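Local coordinates for segregation and condensation protein B (Mycobacterium tuberculosis, PDB 2Z99) that probably takes part in chromosome partition during cell division, as the winged-helix ScpB partner of the bacterial SMC condensin-like complex, at residues A[14-19]-A[48-53]; A[96-101]-A[136-141]; A[66-71]-A[75-80]. All coordinates share one frame; numbering follows the deposited sequence.

Contacts 1 and 3 belong to the same winged-helix domain at the N-terminal end of the chain, with centres about 15 Å apart. They meet directly where Leu-51 O packs on Leu-67 CD2 at 3.4 Å, and both include residues that touch the second subunit. Contact 2 lies in a second winged-helix domain, beyond helix 83-94, on the opposite side of the chain's centre. Its centre is about 49 Å from that of contact 1 and about 38 Å from that of contact 3. The three contacts thus sample helix packing and the wing in one domain, and the entry into the other, in an elongated chain.

Contact 1: A[14-19]-A[48-53]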
loop_
_atom_site.group_PDB
_atom_site.type_symbol
_atom_site.label_atom_id
_atom_site.label_comp_id
_atom_site.label_asym_id
_atom_site.label_seq_id
_atom_site.Cartn_x
_atom_site.Cartn_y
_atom_site.Cartn_z
ATOM N N ASP A 14 10.097 0.196 23.449
ATOM C CA ASP A 14 10.381 1.104 22.349
ATOM C C ASP A 14 10.839 0.421 21.064
ATOM O O ASP A 14 10.560 0.910 19.978
ATOM C CB ASP A 14 11.410 2.152 22.793
ATOM C CG ASP A 14 10.775 3.301 23.556
ATOM O OD1 ASP A 14 9.576 3.196 23.901
ATOM O OD2 ASP A 14 11.471 4.307 23.806
ATOM N N GLU A 15 11.540 -0.698 21.168
ATOM C CA GLU A 15 11.971 -1.393 19.960
ATOM C C GLU A 15 10.804 -2.116 19.307
ATOM O O GLU A 15 10.611 -2.032 18.107
ATOM C CB GLU A 15 13.084 -2.393 20.266
ATOM C CG GLU A 15 14.452 -1.834 20.018
ATOM C CD GLU A 15 14.627 -1.357 18.591
ATOM O OE1 GLU A 15 14.591 -2.206 17.675
ATOM O OE2 GLU A 15 14.793 -0.131 18.385
ATOM N N LEU A 16 10.017 -2.815 20.111
ATOM C CA LEU A 16 8.864 -3.554 19.609
ATOM C C LEU A 16 7.941 -2.604 18.856
ATOM O O LEU A 16 7.387 -2.959 17.812
ATOM C CB LEU A 16 8.095 -4.189 20.769
ATOM C CG LEU A 16 7.414 -5.549 20.566
ATOM C CD1 LEU A 16 5.989 -5.477 21.100
ATOM C CD2 LEU A 16 7.425 -5.945 19.108
ATOM N N LYS A 17 7.776 -1.398 19.392
ATOM C CA LYS A 17 6.919 -0.407 18.765
ATOM C C LYS A 17 7.461 -0.055 17.383
ATOM O O LYS A 17 6.703 0.094 16.428
ATOM C CB LYS A 17 6.825 0.843 19.643
ATOM C CG LYS A 17 5.947 1.953 19.075
ATOM C CD LYS A 17 5.292 2.747 20.206
ATOM C CE LYS A 17 4.550 3.981 19.706
ATOM N NZ LYS A 17 5.479 5.099 19.375
ATOM N N ARG A 18 8.781 0.056 17.279
ATOM C CA ARG A 18 9.409 0.389 16.008
ATOM C C ARG A 18 9.169 -0.707 14.988
ATOM O O ARG A 18 8.624 -0.455 13.914
ATOM C CB ARG A 18 10.905 0.591 16.201
ATOM C CG ARG A 18 11.229 1.696 17.177
ATOM C CD ARG A 18 12.716 1.902 17.280
ATOM N NE ARG A 18 13.004 3.095 18.058
ATOM C CZ ARG A 18 13.532 3.085 19.277
ATOM N NH1 ARG A 18 13.845 1.938 19.871
ATOM N NH2 ARG A 18 13.737 4.232 19.902
ATOM N N VAL A 19 9.584 -1.925 15.315
ATOM C CA VAL A 19 9.394 -3.047 14.419
ATOM C C VAL A 19 7.932 -3.100 13.950
ATOM O O VAL A 19 7.668 -3.211 12.753
ATOM C CB VAL A 19 9.760 -4.375 15.115
ATOM C CG1 VAL A 19 9.582 -5.526 14.150
ATOM C CG2 VAL A 19 11.198 -4.334 15.604
ATOM N N ALA A 48 -0.380 -8.028 20.919
ATOM C CA ALA A 48 -1.771 -7.605 20.991
ATOM C C ALA A 48 -1.902 -6.345 21.827
ATOM O O ALA A 48 -2.575 -5.389 21.440
ATOM C CB ALA A 48 -2.644 -8.727 21.597
ATOM N N ALA A 49 -1.273 -6.356 22.990
ATOM C CA ALA A 49 -1.317 -5.210 23.887
ATOM C C ALA A 49 -0.659 -3.971 23.260
ATOM O O ALA A 49 -1.193 -2.860 23.318
ATOM C CB ALA A 49 -0.602 -5.563 25.183
ATOM N N LYS A 50 0.521 -4.171 22.686
ATOM C CA LYS A 50 1.265 -3.084 22.071
ATOM C C LYS A 50 0.482 -2.372 20.963
ATOM O O LYS A 50 0.460 -1.132 20.886
ATOM C CB LYS A 50 2.568 -3.631 21.504
ATOM C CG LYS A 50 3.389 -2.596 20.778
ATOM C CD LYS A 50 4.710 -2.370 21.476
ATOM C CE LYS A 50 4.528 -1.663 22.796
ATOM N NZ LYS A 50 4.250 -0.225 22.563
ATOM N N LEU A 51 -0.162 -3.164 20.110
ATOM C CA LEU A 51 -0.931 -2.619 19.005
ATOM C C LEU A 51 -2.061 -1.756 19.535
ATOM O O LEU A 51 -2.367 -0.703 18.966
ATOM C CB LEU A 51 -1.467 -3.759 18.141
ATOM C CG LEU A 51 -0.407 -4.518 17.331
ATOM C CD1 LEU A 51 -0.941 -5.862 16.893
ATOM C CD2 LEU A 51 0.006 -3.686 16.116
ATOM N N GLN A 52 -2.669 -2.178 20.639
ATOM C CA GLN A 52 -3.766 -1.406 21.205
ATOM C C GLN A 52 -3.246 -0.155 21.900
ATOM O O GLN A 52 -3.964 0.836 22.046
ATOM C CB GLN A 52 -4.578 -2.261 22.175
ATOM C CG GLN A 52 -5.977 -2.596 21.660
ATOM C CD GLN A 52 -6.833 -1.356 21.411
ATOM O OE1 GLN A 52 -7.131 -0.593 22.337
ATOM N NE2 GLN A 52 -7.227 -1.148 20.156
ATOM N N LEU A 53 -1.991 -0.194 22.329
ATOM C CA LEU A 53 -1.405 0.974 22.973
ATOM C C LEU A 53 -0.983 1.963 21.871
ATOM O O LEU A 53 -1.169 3.180 22.003
ATOM C CB LEU A 53 -0.204 0.573 23.832
ATOM C CG LEU A 53 0.552 1.763 24.434
ATOM C CD1 LEU A 53 -0.410 2.635 25.215
ATOM C CD2 LEU A 53 1.685 1.267 25.321
#
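Lys-50 reaches from helix 44-60 to helix 13-26 and lays its aliphatic chain against Leu-16 and the backbone of Lys-17. Its CB starts the contact 3.9 Å from Leu-16 CD1. With CG turned anti to the backbone N (chi1 177°), the chain heads across the gap between the helices, and CG stays beside the same methyl. A bend at chi2 (116°) then sets CD, the most tightly packed atom of the chain: it lies 3.4 Å from Leu-16 CD1, closer than carbons usually stand. The backbone N of Lys-17 lies 3.8 Å from Lys-50 CD, and Leu-16 CB also borders it. Beyond CD the chain turns aside, bent at chi3 (-70°) and chi4, and the ammonium ends against the side chain of Lys-17, with NZ 3.9 Å from Lys-17 CD and 4.0 Å from Lys-17 CB.

The two meetings differ in direction. Leu-16 and Lys-50 run past each other in opposite senses, whereas Lys-17 crosses Lys-50 at roughly a right angle and carries its own ammonium away, leaving the two NZ atoms of Lys-17 and Lys-50 6.3 Å apart. The acidic Asp-14 is nearby but does not touch; its OD1 is 6.5 Å from Lys-50 NZ, so any attraction would be long-range. The interface is therefore a van der Waals one, in which a lysine contributes mainly its methylenes.

On helix 13-26 itself, Glu-15 forms a salt bridge with Arg-81 of the second subunit. Helices 13-26, 33-40 and 44-60 form the three-helix core of a winged-helix domain, and this contact joins the first to the third. Lys-50 also packs on Leu-20, Leu-16 on Thr-40 of helix 33-40, and Leu-51 on Trp-74 of strand 73-78.

Contact 2: A[96-101]-A[136-141]; sequences TKLTRA and LARGLI
Arg-138 grips the backbone carbonyl of Thr-96 with its two terminal nitrogens. The stronger bond runs from NH2 to Thr-96 O, 2.7 Å with an N-H...O angle of 147°; a weak one from NH1 reaches the same oxygen at 3.2 Å. One acceptor thus sits in the fork between the two terminal nitrogens, near the edge of the guanidinium but tilted 18° from its plane. Held at this end, the group has its rotation about the final bond of the side chain restrained. The reach comes from a chain that is extended from CG to NE and leaves the backbone with CG anti to the carbonyl carbon.

Leu-98 supplies the apolar half of the contact. It runs alongside Arg-138 in the opposite direction and places CD2 over one face of the guanidinium, 3.6 Å above the plane and displaced from the centre of the group. Leu-98 CG is likewise 3.6 Å from Arg-138 NH1. The guanidinium is therefore bonded at its edge to one residue and covered on a face by another, two positions further along the same loop. The side chain of Arg-95, just before this loop segment, also packs on Arg-138.

Both segments change secondary structure here. Thr-99 is the N-cap of helix 100-112, its OG1 bonded to Ala-102 N. Gly-139 ends helix 129-137 in a Schellman motif, its positive phi suited to glycine and its N bonded to Leu-136 O at 2.8 Å. The contact ties the loop entering the first helix of the second winged-helix domain to the turn leading from helix 129-137 into strand 141-146. Leu-98 also rests on Leu-103 of helix 100-112, while Leu-140 packs on Phe-161 of helix 159-165.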
loop_
_atom_site.group_PDB
_atom_site.type_symbol
_atom_site.label_atom_id
_atom_site.label_comp_id
_atom_site.label_asym_id
_atom_site.label_seq_id
_atom_site.Cartn_x
_atom_site.Cartn_y
_atom_site.Cartn_z
ATOM N N THR A 96 -4.356 14.300 -16.368
ATOM C CA THR A 96 -2.966 14.701 -16.543
ATOM C C THR A 96 -2.920 16.153 -17.015
ATOM O O THR A 96 -3.938 16.710 -17.422
ATOM C CB THR A 96 -2.258 13.785 -17.575
ATOM O OG1 THR A 96 -2.977 13.800 -18.816
ATOM C CG2 THR A 96 -2.203 12.351 -17.057
ATOM N N LYS A 97 -1.741 16.763 -16.945
ATOM C CA LYS A 97 -1.560 18.152 -17.363
ATOM C C LYS A 97 -1.992 18.362 -18.819
ATOM O O LYS A 97 -2.230 17.400 -19.549
ATOM C CB LYS A 97 -0.085 18.546 -17.177
ATOM C CG LYS A 97 0.317 19.904 -17.754
ATOM C CD LYS A 97 -0.468 21.051 -17.135
ATOM C CE LYS A 97 -0.117 22.376 -17.795
ATOM N NZ LYS A 97 -0.918 23.488 -17.226
ATOM N N LEU A 98 -2.110 19.620 -19.235
ATOM C CA LEU A 98 -2.501 19.932 -20.606
ATOM C C LEU A 98 -1.281 19.955 -21.520
ATOM O O LEU A 98 -0.249 20.548 -21.189
ATOM C CB LEU A 98 -3.216 21.290 -20.681
ATOM C CG LEU A 98 -4.705 21.376 -20.315
ATOM C CD1 LEU A 98 -5.185 22.817 -20.439
ATOM C CD2 LEU A 98 -5.514 20.478 -21.235
ATOM N N THR A 99 -1.407 19.301 -22.669
ATOM C CA THR A 99 -0.331 19.249 -23.646
ATOM C C THR A 99 -0.168 20.638 -24.249
ATOM O O THR A 99 -1.072 21.465 -24.164
ATOM C CB THR A 99 -0.657 18.243 -24.764
ATOM O OG1 THR A 99 -1.852 18.651 -25.443
ATOM C CG2 THR A 99 -0.875 16.855 -24.180
ATOM N N ARG A 100 0.984 20.904 -24.847
ATOM C CA ARG A 100 1.213 22.210 -25.441
ATOM C C ARG A 100 0.191 22.485 -26.542
ATOM O O ARG A 100 -0.251 23.619 -26.725
ATOM C CB ARG A 100 2.630 22.294 -26.001
ATOM C CG ARG A 100 2.967 23.645 -26.612
ATOM C CD ARG A 100 4.466 23.809 -26.860
ATOM N NE ARG A 100 5.230 24.020 -25.626
ATOM C CZ ARG A 100 5.558 23.066 -24.757
ATOM N NH1 ARG A 100 5.202 21.804 -24.969
ATOM N NH2 ARG A 100 6.243 23.378 -23.661
ATOM N N ALA A 101 -0.188 21.442 -27.269
ATOM C CA ALA A 101 -1.166 21.599 -28.332
ATOM C C ALA A 101 -2.457 22.139 -27.728
ATOM O O ALA A 101 -3.075 23.049 -28.279
ATOM C CB ALA A 101 -1.424 20.261 -29.014
ATOM N N LEU A 136 -13.440 21.330 -22.982
ATOM C CA LEU A 136 -14.836 21.466 -22.583
ATOM C C LEU A 136 -15.105 20.733 -21.271
ATOM O O LEU A 136 -15.620 21.321 -20.319
ATOM C CB LEU A 136 -15.761 20.913 -23.665
ATOM C CG LEU A 136 -15.811 21.673 -24.992
ATOM C CD1 LEU A 136 -16.711 20.928 -25.957
ATOM C CD2 LEU A 136 -16.309 23.091 -24.765
ATOM N N ALA A 137 -14.752 19.452 -21.229
ATOM C CA ALA A 137 -14.955 18.636 -20.039
ATOM C C ALA A 137 -14.276 19.239 -18.814
ATOM O O ALA A 137 -14.793 19.137 -17.702
ATOM C CB ALA A 137 -14.436 17.239 -20.280
ATOM N N ARG A 138 -13.119 19.866 -19.010
ATOM C CA ARG A 138 -12.404 20.482 -17.898
ATOM C C ARG A 138 -12.941 21.872 -17.586
ATOM O O ARG A 138 -12.372 22.584 -16.752
ATOM C CB ARG A 138 -10.912 20.599 -18.199
ATOM C CG ARG A 138 -10.220 19.292 -18.444
ATOM C CD ARG A 138 -8.729 19.507 -18.520
ATOM N NE ARG A 138 -8.034 18.257 -18.793
ATOM C CZ ARG A 138 -6.746 18.056 -18.537
ATOM N NH1 ARG A 138 -6.023 19.030 -17.998
ATOM N NH2 ARG A 138 -6.184 16.888 -18.826
ATOM N N GLY A 139 -14.019 22.256 -18.273
ATOM C CA GLY A 139 -14.641 23.549 -18.051
ATOM C C GLY A 139 -13.797 24.773 -18.339
ATOM O O GLY A 139 -14.070 25.848 -17.798
ATOM N N LEU A 140 -12.771 24.636 -19.174
ATOM C CA LEU A 140 -11.942 25.791 -19.508
ATOM C C LEU A 140 -12.603 26.670 -20.574
ATOM O O LEU A 140 -12.293 27.856 -20.701
ATOM C CB LEU A 140 -10.555 25.346 -19.981
ATOM C CG LEU A 140 -9.544 25.003 -18.886
ATOM C CD1 LEU A 140 -9.601 26.062 -17.786
ATOM C CD2 LEU A 140 -9.862 23.645 -18.319
ATOM N N ILE A 141 -13.512 26.082 -21.345
ATOM C CA ILE A 141 -14.226 26.817 -22.386
ATOM C C ILE A 141 -15.617 26.239 -22.428
ATOM O O ILE A 141 -15.866 25.177 -21.862
ATOM C CB ILE A 141 -13.589 26.643 -23.806
ATOM C CG1 ILE A 141 -13.715 25.179 -24.255
ATOM C CG2 ILE A 141 -12.137 27.126 -23.794
ATOM C CD1 ILE A 141 -13.243 24.907 -25.677
#

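Contact 3: A[66-71]-A[75-80]; sequences DLRHTS and RMYTRA
Asp-66 and Tyr-77 form a hydrogen-bonded antiparallel pair: Asp-66 N donates to Tyr-77 O and Tyr-77 N to Asp-66 O, both at 2.7 Å. Further along, Arg-75 N donates to Arg-68 O at 3.1 Å.

The charged groups make a network on the face that carries Asp-66, Arg-68 and Tyr-77, with Arg-79 joining from just past the strand end. Asp-66 OD2 takes a weak, bent bond and salt bridge from Arg-68 NH1 at 2.6 Å. Across the strands its carboxylate stacks over the Arg-79 guanidinium, planes 17° apart. Asp-66 OD2 and Arg-79 NH1, at 3.6 Å, make a long salt bridge of charge alone, the oxygen lying well off the guanidinium plane. A water joins Asp-66 OD1 to Arg-79 NH2, while Arg-79 NE is bonded to Ser-63 O.

A bend at chi3 brings the Arg-68 side chain across Tyr-77. Arg-68 NE stands over one face of the ring, while NH2 reaches its CB end, 3.3 Å from Tyr-77 CD2; the two planes are 46° apart. On the other side of the sheet, Leu-67 CD1 meets Met-76 CG at 4.0 Å.

This hairpin is the wing of the N-terminal winged-helix domain. Leu-67 packs on helices 13-26 and 44-60, and Met-76 reaches Leu-25 of the second subunit.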
loop_
_atom_site.group_PDB
_atom_site.type_symbol
_atom_site.label_atom_id
_atom_site.label_comp_id
_atom_site.label_asym_id
_atom_site.label_seq_id
_atom_site.Cartn_x
_atom_site.Cartn_y
_atom_site.Cartn_z
ATOM N N ASP A 66 -4.903 5.910 11.626
ATOM C CA ASP A 66 -5.710 5.255 12.646
ATOM C C ASP A 66 -5.531 3.748 12.551
ATOM O O ASP A 66 -5.974 3.120 11.584
ATOM C CB ASP A 66 -7.186 5.590 12.470
ATOM C CG ASP A 66 -8.042 5.007 13.571
ATOM O OD1 ASP A 66 -7.478 4.331 14.449
ATOM O OD2 ASP A 66 -9.270 5.222 13.574
ATOM N N LEU A 67 -4.874 3.179 13.562
ATOM C CA LEU A 67 -4.618 1.749 13.626
ATOM C C LEU A 67 -5.877 1.090 14.166
ATOM O O LEU A 67 -6.248 1.300 15.317
ATOM C CB LEU A 67 -3.424 1.477 14.545
ATOM C CG LEU A 67 -2.909 0.047 14.722
ATOM C CD1 LEU A 67 -2.485 -0.578 13.390
ATOM C CD2 LEU A 67 -1.733 0.088 15.676
ATOM N N ARG A 68 -6.551 0.316 13.320
ATOM C CA ARG A 68 -7.774 -0.351 13.729
ATOM C C ARG A 68 -7.681 -1.861 13.615
ATOM O O ARG A 68 -6.934 -2.392 12.791
ATOM C CB ARG A 68 -8.962 0.154 12.911
ATOM C CG ARG A 68 -9.622 1.392 13.477
ATOM C CD ARG A 68 -11.060 1.515 13.004
ATOM N NE ARG A 68 -11.160 1.720 11.563
ATOM C CZ ARG A 68 -10.681 2.787 10.929
ATOM N NH1 ARG A 68 -10.066 3.740 11.620
ATOM N NH2 ARG A 68 -10.818 2.910 9.608
ATOM N N HIS A 69 -8.443 -2.548 14.459
ATOM C CA HIS A 69 -8.456 -4.008 14.459
ATOM C C HIS A 69 -9.756 -4.517 13.870
ATOM O O HIS A 69 -10.841 -4.057 14.242
ATOM C CB HIS A 69 -8.306 -4.556 15.879
ATOM C CG HIS A 69 -8.288 -6.050 15.947
ATOM N ND1 HIS A 69 -9.216 -6.772 16.664
ATOM C CD2 HIS A 69 -7.446 -6.957 15.400
ATOM C CE1 HIS A 69 -8.944 -8.061 16.556
ATOM N NE2 HIS A 69 -7.873 -8.200 15.795
ATOM N N THR A 70 -9.632 -5.470 12.951
ATOM C CA THR A 70 -10.783 -6.062 12.282
ATOM C C THR A 70 -10.650 -7.588 12.341
ATOM O O THR A 70 -9.579 -8.105 12.670
ATOM C CB THR A 70 -10.843 -5.605 10.808
ATOM O OG1 THR A 70 -12.108 -5.968 10.245
ATOM C CG2 THR A 70 -9.730 -6.263 10.002
ATOM N N SER A 71 -11.725 -8.309 12.024
ATOM C CA SER A 71 -11.671 -9.768 12.060
ATOM C C SER A 71 -10.475 -10.291 11.259
ATOM O O SER A 71 -9.917 -11.336 11.574
ATOM C CB SER A 71 -12.976 -10.373 11.522
ATOM O OG SER A 71 -13.154 -10.094 10.145
ATOM N N ARG A 75 -4.546 -3.235 10.992
ATOM C CA ARG A 75 -4.131 -2.491 9.810
ATOM C C ARG A 75 -4.209 -0.983 10.037
ATOM O O ARG A 75 -5.072 -0.509 10.761
ATOM C CB ARG A 75 -5.038 -2.891 8.641
ATOM C CG ARG A 75 -4.735 -2.250 7.301
ATOM C CD ARG A 75 -5.783 -2.681 6.263
ATOM N NE ARG A 75 -5.333 -2.411 4.898
ATOM C CZ ARG A 75 -6.000 -2.725 3.787
ATOM N NH1 ARG A 75 -7.189 -3.333 3.835
ATOM N NH2 ARG A 75 -5.458 -2.433 2.610
ATOM N N MET A 76 -3.297 -0.233 9.426
ATOM C CA MET A 76 -3.323 1.224 9.546
ATOM C C MET A 76 -4.305 1.809 8.531
ATOM O O MET A 76 -4.189 1.556 7.330
ATOM C CB MET A 76 -1.942 1.817 9.281
ATOM C CG MET A 76 -0.901 1.403 10.278
ATOM S SD MET A 76 0.488 2.496 10.283
ATOM C CE MET A 76 1.504 1.721 9.065
ATOM N N TYR A 77 -5.271 2.583 9.016
ATOM C CA TYR A 77 -6.268 3.219 8.165
ATOM C C TYR A 77 -6.155 4.744 8.231
ATOM O O TYR A 77 -5.482 5.306 9.097
ATOM C CB TYR A 77 -7.689 2.850 8.612
ATOM C CG TYR A 77 -8.029 1.386 8.512
ATOM C CD1 TYR A 77 -7.293 0.433 9.211
ATOM C CD2 TYR A 77 -9.068 0.946 7.689
ATOM C CE1 TYR A 77 -7.572 -0.925 9.094
ATOM C CE2 TYR A 77 -9.361 -0.415 7.562
ATOM C CZ TYR A 77 -8.606 -1.345 8.265
ATOM O OH TYR A 77 -8.861 -2.691 8.127
ATOM N N THR A 78 -6.829 5.406 7.298
ATOM C CA THR A 78 -6.889 6.858 7.263
ATOM C C THR A 78 -7.977 7.236 8.274
ATOM O O THR A 78 -9.078 6.677 8.247
ATOM C CB THR A 78 -7.286 7.340 5.870
ATOM O OG1 THR A 78 -6.102 7.680 5.140
ATOM C CG2 THR A 78 -8.239 8.530 5.955
ATOM N N ARG A 79 -7.673 8.162 9.176
ATOM C CA ARG A 79 -8.653 8.556 10.180
ATOM C C ARG A 79 -9.832 9.235 9.495
ATOM O O ARG A 79 -9.656 10.098 8.631
ATOM C CB ARG A 79 -8.000 9.474 11.224
ATOM C CG ARG A 79 -8.771 9.572 12.532
ATOM C CD ARG A 79 -7.948 10.248 13.637
ATOM N NE ARG A 79 -6.822 9.429 14.097
ATOM C CZ ARG A 79 -6.922 8.412 14.947
ATOM N NH1 ARG A 79 -8.098 8.073 15.455
ATOM N NH2 ARG A 79 -5.847 7.715 15.274
ATOM N N ALA A 80 -11.035 8.822 9.881
ATOM C CA ALA A 80 -12.289 9.325 9.308
ATOM C C ALA A 80 -12.324 10.764 8.788
ATOM O O ALA A 80 -12.432 10.990 7.578
ATOM C CB ALA A 80 -13.434 9.121 10.308
HETATM O O HOH W 1 -5.424 4.787 16.104
HETATM O O HOH W 2 -11.559 4.971 8.000
#